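Local coordinates for protein TRAP dicarboxylate transporter-DctP subunit (Marinobacter aquaeolei, PDB 4PFI) that probably captures a dicarboxylate or related organic acid in the periplasm and delivers it to a TRAP-type membrane transporter, at residues N115-E123 against R309-R320. Numbering follows the deposited sequence.
Sequences NLHFLLPEE and RAAFRDASLPAR
Phe118, a non-glycine residue in the left-handed helical backbone region (phi 63°, psi 31°), turns its ring onto the helix while its carbonyl and that of His117 meet the guanidinium of Arg320. NH2 of Arg320 gives a nearly straight bond to His117 O (3.2 Å, 165°) and a weak one to Phe118 O, both acceptors lying in the guanidinium plane. A chain extended from CG to NE carries this group to the loop, where CD1 of Leu119 sits over the centre of one face, 3.8 Å from Arg320 CZ. Water 1 completes the grip: it accepts from Arg320 NE and donates to His117 O and Ser316 OG.

The ring of Phe118 is buried against the helix. Arg313 CB lies over one face in a CH-pi contact, 4.3 Å from the ring centroid, and Phe118 CE2 reaches Phe312 CB at 3.5 Å. Beyond the ring, Glu122 joins two arginines: its OE2 takes a straight bond from Arg309 NH1 at 2.8 Å, approached from above the carboxylate plane, and forms a long salt bridge with Arg313 NH1. Arg309 NH1 also forms a salt bridge with Glu306, while its NE and NH2 bond to the carbonyls of Ala240 and Arg241. At the other end, Leu116 CD2 packs on Ala319 CB at 3.7 Å.

Loop 115-123, leading into helix 124-132, is thus fixed across the junction of helices 306-316 and 318-339 by packing of the Phe118 ring, arginine-carbonyl bonds and a salt-bridge network, as structural packing within the two-lobed alpha/beta fold of TRAP-type (DctP-family) periplasmic solute-binding proteins.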
loop_
_atom_site.group_PDB
_atom_site.type_symbol
_atom_site.label_atom_id
_atom_site.label_comp_id
_atom_site.label_asym_id
_atom_site.label_seq_id
_atom_site.Cartn_x
_atom_site.Cartn_y
_atom_site.Cartn_z
ATOM N N ASN A 115 0.471 -5.358 -5.852
ATOM C CA ASN A 115 1.315 -6.326 -5.146
ATOM C C ASN A 115 2.176 -7.182 -6.096
ATOM O O ASN A 115 2.903 -8.050 -5.632
ATOM C CB ASN A 115 0.493 -7.254 -4.246
ATOM C CG ASN A 115 -0.420 -6.518 -3.266
ATOM O OD1 ASN A 115 -1.541 -6.970 -3.006
ATOM N ND2 ASN A 115 0.043 -5.400 -2.717
ATOM N N LEU A 116 2.086 -6.963 -7.409
ATOM C CA LEU A 116 2.949 -7.687 -8.365
ATOM C C LEU A 116 4.399 -7.190 -8.291
ATOM O O LEU A 116 4.653 -5.985 -8.253
ATOM C CB LEU A 116 2.422 -7.545 -9.801
ATOM C CG LEU A 116 1.152 -8.358 -10.106
ATOM C CD1 LEU A 116 0.609 -7.983 -11.457
ATOM C CD2 LEU A 116 1.423 -9.867 -10.036
ATOM N N HIS A 117 5.362 -8.099 -8.269
ATOM C CA HIS A 117 6.755 -7.674 -8.116
ATOM C C HIS A 117 7.333 -7.180 -9.456
ATOM O O HIS A 117 7.044 -7.771 -10.494
ATOM C CB HIS A 117 7.604 -8.820 -7.551
ATOM C CG HIS A 117 7.264 -9.181 -6.133
ATOM N ND1 HIS A 117 7.980 -10.087 -5.403
ATOM C CD2 HIS A 117 6.263 -8.739 -5.323
ATOM C CE1 HIS A 117 7.442 -10.201 -4.195
ATOM N NE2 HIS A 117 6.404 -9.405 -4.131
ATOM N N PHE A 118 8.138 -6.113 -9.414
ATOM C CA PHE A 118 8.908 -5.627 -10.570
ATOM C C PHE A 118 8.032 -5.169 -11.737
ATOM O O PHE A 118 8.440 -5.254 -12.878
ATOM C CB PHE A 118 9.905 -6.697 -11.024
ATOM C CG PHE A 118 10.806 -7.167 -9.911
ATOM C CD1 PHE A 118 11.793 -6.332 -9.403
ATOM C CD2 PHE A 118 10.645 -8.425 -9.340
ATOM C CE1 PHE A 118 12.597 -6.732 -8.353
ATOM C CE2 PHE A 118 11.463 -8.831 -8.289
ATOM C CZ PHE A 118 12.437 -7.975 -7.797
ATOM N N LEU A 119 6.840 -4.658 -11.446
ATOM C CA LEU A 119 5.901 -4.307 -12.496
ATOM C C LEU A 119 5.892 -2.802 -12.719
ATOM O O LEU A 119 6.281 -2.320 -13.785
ATOM C CB LEU A 119 4.492 -4.778 -12.142
ATOM C CG LEU A 119 3.430 -4.436 -13.198
ATOM C CD1 LEU A 119 3.386 -5.514 -14.266
ATOM C CD2 LEU A 119 2.076 -4.259 -12.547
ATOM N N LEU A 120 5.426 -2.062 -11.719
ATOM C CA LEU A 120 5.455 -0.613 -11.771
ATOM C C LEU A 120 6.902 -0.146 -11.916
ATOM O O LEU A 120 7.817 -0.823 -11.465
ATOM C CB LEU A 120 4.868 -0.037 -10.499
ATOM C CG LEU A 120 3.354 0.061 -10.399
ATOM C CD1 LEU A 120 2.647 -1.213 -10.868
ATOM C CD2 LEU A 120 2.998 0.388 -8.948
ATOM N N PRO A 121 7.114 1.011 -12.561
ATOM C CA PRO A 121 8.477 1.525 -12.755
ATOM C C PRO A 121 9.204 1.786 -11.413
ATOM O O PRO A 121 8.591 2.300 -10.477
ATOM C CB PRO A 121 8.252 2.826 -13.532
ATOM C CG PRO A 121 6.826 3.173 -13.335
ATOM C CD PRO A 121 6.095 1.893 -13.153
ATOM N N GLU A 122 10.479 1.397 -11.339
ATOM C CA GLU A 122 11.340 1.583 -10.170
ATOM C C GLU A 122 11.519 3.047 -9.840
ATOM O O GLU A 122 11.361 3.466 -8.692
ATOM C CB GLU A 122 12.750 1.065 -10.459
ATOM C CG GLU A 122 12.838 -0.353 -10.910
ATOM C CD GLU A 122 14.258 -0.732 -11.286
ATOM O OE1 GLU A 122 15.150 0.152 -11.232
ATOM O OE2 GLU A 122 14.480 -1.915 -11.632
ATOM N N GLU A 123 11.918 3.808 -10.856
ATOM C CA GLU A 123 12.229 5.217 -10.684
ATOM C C GLU A 123 10.963 5.946 -10.283
ATOM O O GLU A 123 9.872 5.640 -10.768
ATOM C CB GLU A 123 12.824 5.837 -11.959
ATOM C CG GLU A 123 13.947 5.023 -12.621
ATOM C CD GLU A 123 15.199 4.854 -11.749
ATOM O OE1 GLU A 123 15.543 5.796 -10.994
ATOM O OE2 GLU A 123 15.854 3.776 -11.818
ATOM N N ARG A 309 18.210 -8.732 -8.307
ATOM C CA ARG A 309 16.849 -8.300 -8.563
ATOM C C ARG A 309 16.328 -8.949 -9.833
ATOM O O ARG A 309 15.184 -9.404 -9.891
ATOM C CB ARG A 309 16.776 -6.781 -8.669
ATOM C CG ARG A 309 17.111 -6.125 -7.344
ATOM C CD ARG A 309 17.005 -4.606 -7.363
ATOM N NE ARG A 309 15.616 -4.165 -7.469
ATOM C CZ ARG A 309 15.117 -3.496 -8.497
ATOM N NH1 ARG A 309 15.889 -3.164 -9.529
ATOM N NH2 ARG A 309 13.841 -3.145 -8.490
ATOM N N ALA A 310 17.189 -8.984 -10.849
ATOM C CA ALA A 310 16.834 -9.520 -12.153
ATOM C C ALA A 310 16.444 -10.986 -12.013
ATOM O O ALA A 310 15.525 -11.444 -12.676
ATOM C CB ALA A 310 17.982 -9.360 -13.122
ATOM N N ALA A 311 17.120 -11.708 -11.126
ATOM C CA ALA A 311 16.801 -13.108 -10.899
ATOM C C ALA A 311 15.395 -13.290 -10.270
ATOM O O ALA A 311 14.668 -14.236 -10.599
ATOM C CB ALA A 311 17.891 -13.782 -10.038
ATOM N N PHE A 312 15.016 -12.382 -9.376
ATOM C CA PHE A 312 13.713 -12.443 -8.731
ATOM C C PHE A 312 12.640 -12.051 -9.720
ATOM O O PHE A 312 11.530 -12.572 -9.676
ATOM C CB PHE A 312 13.645 -11.507 -7.518
ATOM C CG PHE A 312 14.240 -12.075 -6.263
ATOM C CD1 PHE A 312 13.605 -13.105 -5.585
ATOM C CD2 PHE A 312 15.389 -11.534 -5.707
ATOM C CE1 PHE A 312 14.138 -13.612 -4.410
ATOM C CE2 PHE A 312 15.926 -12.055 -4.507
ATOM C CZ PHE A 312 15.303 -13.087 -3.871
ATOM N N ARG A 313 12.959 -11.096 -10.588
ATOM C CA ARG A 313 12.019 -10.663 -11.623
ATOM C C ARG A 313 11.636 -11.876 -12.486
ATOM O O ARG A 313 10.444 -12.197 -12.662
ATOM C CB ARG A 313 12.646 -9.564 -12.484
ATOM C CG ARG A 313 11.642 -8.671 -13.225
ATOM C CD ARG A 313 12.362 -7.607 -14.082
ATOM N NE ARG A 313 13.583 -7.117 -13.415
ATOM C CZ ARG A 313 13.779 -5.876 -12.950
ATOM N NH1 ARG A 313 12.839 -4.927 -13.092
ATOM N NH2 ARG A 313 14.934 -5.577 -12.354
ATOM N N ASP A 314 12.663 -12.571 -12.978
ATOM C CA ASP A 314 12.477 -13.742 -13.825
ATOM C C ASP A 314 11.558 -14.725 -13.109
ATOM O O ASP A 314 10.583 -15.210 -13.689
ATOM C CB ASP A 314 13.831 -14.376 -14.180
ATOM C CG ASP A 314 14.724 -13.443 -15.032
ATOM O OD1 ASP A 314 14.201 -12.449 -15.593
ATOM O OD2 ASP A 314 15.953 -13.698 -15.151
ATOM N N ALA A 315 11.812 -14.942 -11.825
ATOM C CA ALA A 315 11.064 -15.942 -11.067
ATOM C C ALA A 315 9.700 -15.442 -10.577
ATOM O O ALA A 315 8.873 -16.237 -10.128
ATOM C CB ALA A 315 11.912 -16.470 -9.901
ATOM N N SER A 316 9.431 -14.149 -10.736
ATOM C CA SER A 316 8.166 -13.537 -10.290
ATOM C C SER A 316 7.023 -13.653 -11.288
ATOM O O SER A 316 5.877 -13.333 -10.967
ATOM C CB SER A 316 8.379 -12.043 -10.059
ATOM O OG SER A 316 8.587 -11.395 -11.327
ATOM N N LEU A 317 7.329 -14.062 -12.506
ATOM C CA LEU A 317 6.361 -13.955 -13.603
ATOM C C LEU A 317 5.007 -14.655 -13.346
ATOM O O LEU A 317 3.961 -14.088 -13.623
ATOM C CB LEU A 317 6.999 -14.429 -14.906
ATOM C CG LEU A 317 8.167 -13.517 -15.327
ATOM C CD1 LEU A 317 8.897 -14.072 -16.537
ATOM C CD2 LEU A 317 7.686 -12.078 -15.602
ATOM N N PRO A 318 5.026 -15.851 -12.753
ATOM C CA PRO A 318 3.799 -16.615 -12.474
ATOM C C PRO A 318 2.739 -15.879 -11.653
ATOM O O PRO A 318 1.567 -16.226 -11.788
ATOM C CB PRO A 318 4.307 -17.835 -11.690
ATOM C CG PRO A 318 5.719 -18.003 -12.119
ATOM C CD PRO A 318 6.236 -16.602 -12.377
ATOM N N ALA A 319 3.105 -14.912 -10.815
ATOM C CA ALA A 319 2.079 -14.101 -10.161
ATOM C C ALA A 319 1.279 -13.254 -11.173
ATOM O O ALA A 319 0.127 -12.915 -10.924
ATOM C CB ALA A 319 2.676 -13.223 -9.102
ATOM N N ARG A 320 1.891 -12.926 -12.313
ATOM C CA ARG A 320 1.199 -12.169 -13.359
ATOM C C ARG A 320 0.123 -13.034 -13.993
ATOM O O ARG A 320 -0.988 -12.578 -14.240
ATOM C CB ARG A 320 2.187 -11.637 -14.409
ATOM C CG ARG A 320 3.001 -10.508 -13.835
ATOM C CD ARG A 320 4.085 -9.980 -14.740
ATOM N NE ARG A 320 5.039 -9.181 -13.973
ATOM C CZ ARG A 320 5.922 -8.339 -14.501
ATOM N NH1 ARG A 320 5.985 -8.161 -15.817
ATOM N NH2 ARG A 320 6.743 -7.662 -13.696
HETATM O O HOH W 1 5.781 -10.029 -11.183
HETATM O O HOH W 2 10.473 -4.285 -14.531
HETATM O O HOH W 3 11.492 -3.110 -11.635
#